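Local atomic coordinates of capsular polysaccharide export system protein KpsC (PDB entry 6MGD), a protein that probably transfers Kdo from CMP-Kdo in a beta-2,7 linkage while the conserved glycolipid anchor of bacterial capsules is built. Residues A[88-93]-A[295-300]. Residues are numbered along the deposited sequence; the frame is centred on the assembly and turned at random.
Sequences SLVADP and LLYPMY
At the edge of the Tyr297 ring, near its plane, sits Asp92 OD2, which takes a hydrogen bond from Tyr297 OH at 2.7 Å on its anti lone pair; carboxylate and ring planes stand 78° apart. Val90 comes in obliquely, its CG1 3.4 Å from Tyr297 CE2, while its other methyl meets the Pro298 ring. The Tyr297 side chain reaches across to strand 88-92, passing Val90 and putting OH at Asp92, because chi1 of -176° sets CG anti to the backbone N. Cut back to alanine, Tyr297 would probably leave Asp92 OD2 without the phenol donor, though still bonded to Tyr105 N, and open a gap beside Val90. Strand 298-300, which follows helix 286-296, pairs antiparallel with 88-92 as the outermost strand of the N-terminal mixed sheet, so the chain returns from the second domain to the first, as in GT-B glycosyltransferases. Leu89 and Met299 exchange both backbone bonds: Met299 N to Leu89 O at 2.6 Å, Leu89 N to Met299 O at 3.1 Å. On the sheet face that helix 11-20 covers, Met299 bends at chi3, bringing CE within 3.7 Å of Ala91 CB. Opposite, Ser88 OG approaches the Tyr300 ring obliquely, and a water links it to Tyr300 OH, itself bonded to Leu294 O.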
loop_
_atom_site.group_PDB
_atom_site.type_symbol
_atom_site.label_atom_id
_atom_site.label_comp_id
_atom_site.label_asym_id
_atom_site.label_seq_id
_atom_site.Cartn_x
_atom_site.Cartn_y
_atom_site.Cartn_z
ATOM N N SER A 88 -1.396 -12.638 -0.537
ATOM C CA SER A 88 -2.062 -11.653 -1.373
ATOM C C SER A 88 -1.071 -11.072 -2.371
ATOM O O SER A 88 0.099 -10.854 -2.044
ATOM C CB SER A 88 -2.669 -10.528 -0.528
ATOM O OG SER A 88 -3.468 -9.669 -1.322
ATOM N N LEU A 89 -1.549 -10.827 -3.587
ATOM C CA LEU A 89 -0.750 -10.199 -4.629
ATOM C C LEU A 89 -1.592 -9.143 -5.325
ATOM O O LEU A 89 -2.800 -9.323 -5.507
ATOM C CB LEU A 89 -0.242 -11.225 -5.651
ATOM C CG LEU A 89 0.716 -10.697 -6.719
ATOM C CD1 LEU A 89 2.024 -10.251 -6.086
ATOM C CD2 LEU A 89 0.960 -11.742 -7.794
ATOM N N VAL A 90 -0.951 -8.041 -5.706
ATOM C CA VAL A 90 -1.597 -6.947 -6.421
ATOM C C VAL A 90 -1.147 -6.991 -7.876
ATOM O O VAL A 90 0.057 -6.996 -8.159
ATOM C CB VAL A 90 -1.263 -5.587 -5.782
ATOM C CG1 VAL A 90 -1.462 -4.465 -6.784
ATOM C CG2 VAL A 90 -2.118 -5.361 -4.537
ATOM N N ALA A 91 -2.111 -7.027 -8.794
ATOM C CA ALA A 91 -1.839 -7.051 -10.231
ATOM C C ALA A 91 -2.630 -5.916 -10.869
ATOM O O ALA A 91 -3.842 -6.033 -11.074
ATOM C CB ALA A 91 -2.204 -8.397 -10.847
ATOM N N ASP A 92 -1.942 -4.823 -11.184
ATOM C CA ASP A 92 -2.578 -3.620 -11.706
ATOM C C ASP A 92 -2.270 -3.485 -13.192
ATOM O O ASP A 92 -1.097 -3.319 -13.561
ATOM C CB ASP A 92 -2.088 -2.394 -10.932
ATOM C CG ASP A 92 -2.916 -1.145 -11.200
ATOM O OD1 ASP A 92 -3.251 -0.877 -12.374
ATOM O OD2 ASP A 92 -3.224 -0.424 -10.227
ATOM N N PRO A 93 -3.268 -3.562 -14.078
ATOM C CA PRO A 93 -3.002 -3.465 -15.519
ATOM C C PRO A 93 -2.942 -2.048 -16.070
ATOM O O PRO A 93 -2.622 -1.882 -17.255
ATOM C CB PRO A 93 -4.190 -4.223 -16.126
ATOM C CG PRO A 93 -5.304 -3.951 -15.173
ATOM C CD PRO A 93 -4.674 -3.905 -13.797
ATOM N N LEU A 295 -10.822 -6.039 -0.997
ATOM C CA LEU A 295 -11.662 -7.125 -1.493
ATOM C C LEU A 295 -11.564 -7.333 -3.002
ATOM O O LEU A 295 -11.475 -8.479 -3.454
ATOM C CB LEU A 295 -13.124 -6.880 -1.101
ATOM C CG LEU A 295 -13.593 -7.426 0.255
ATOM C CD1 LEU A 295 -12.682 -6.994 1.399
ATOM C CD2 LEU A 295 -15.029 -7.007 0.532
ATOM N N LEU A 296 -11.574 -6.261 -3.794
ATOM C CA LEU A 296 -11.571 -6.371 -5.250
ATOM C C LEU A 296 -10.188 -6.206 -5.867
ATOM O O LEU A 296 -9.851 -6.925 -6.813
ATOM C CB LEU A 296 -12.518 -5.331 -5.858
ATOM C CG LEU A 296 -14.013 -5.510 -5.603
ATOM C CD1 LEU A 296 -14.778 -4.272 -6.041
ATOM C CD2 LEU A 296 -14.529 -6.738 -6.329
ATOM N N TYR A 297 -9.380 -5.276 -5.350
ATOM C CA TYR A 297 -8.117 -4.944 -6.009
ATOM C C TYR A 297 -7.097 -6.076 -5.947
ATOM O O TYR A 297 -6.567 -6.456 -7.005
ATOM C CB TYR A 297 -7.565 -3.640 -5.423
ATOM C CG TYR A 297 -6.309 -3.115 -6.077
ATOM C CD1 TYR A 297 -6.271 -2.843 -7.441
ATOM C CD2 TYR A 297 -5.172 -2.853 -5.322
ATOM C CE1 TYR A 297 -5.124 -2.344 -8.039
ATOM C CE2 TYR A 297 -4.025 -2.351 -5.908
ATOM C CZ TYR A 297 -4.005 -2.100 -7.267
ATOM O OH TYR A 297 -2.863 -1.605 -7.852
ATOM N N PRO A 298 -6.766 -6.650 -4.789
ATOM C CA PRO A 298 -5.707 -7.659 -4.751
ATOM C C PRO A 298 -6.242 -9.073 -4.928
ATOM O O PRO A 298 -7.405 -9.375 -4.653
ATOM C CB PRO A 298 -5.104 -7.480 -3.347
ATOM C CG PRO A 298 -6.086 -6.595 -2.579
ATOM C CD PRO A 298 -7.300 -6.421 -3.437
ATOM N N MET A 299 -5.358 -9.941 -5.408
ATOM C CA MET A 299 -5.639 -11.365 -5.481
ATOM C C MET A 299 -5.298 -12.033 -4.153
ATOM O O MET A 299 -4.518 -11.515 -3.350
ATOM C CB MET A 299 -4.847 -12.019 -6.617
ATOM C CG MET A 299 -5.224 -11.527 -8.003
ATOM S SD MET A 299 -4.189 -12.219 -9.312
ATOM C CE MET A 299 -2.589 -11.553 -8.864
ATOM N N TYR A 300 -5.905 -13.195 -3.922
ATOM C CA TYR A 300 -5.636 -13.986 -2.727
ATOM C C TYR A 300 -5.572 -15.455 -3.113
ATOM O O TYR A 300 -6.507 -15.977 -3.728
ATOM C CB TYR A 300 -6.708 -13.770 -1.651
ATOM C CG TYR A 300 -6.823 -12.347 -1.144
ATOM C CD1 TYR A 300 -7.751 -11.467 -1.689
ATOM C CD2 TYR A 300 -6.012 -11.888 -0.113
ATOM C CE1 TYR A 300 -7.864 -10.167 -1.226
ATOM C CE2 TYR A 300 -6.117 -10.589 0.357
ATOM C CZ TYR A 300 -7.045 -9.733 -0.204
ATOM O OH TYR A 300 -7.153 -8.437 0.259
HETATM O O HOH W 1 -4.187 -7.864 0.330
#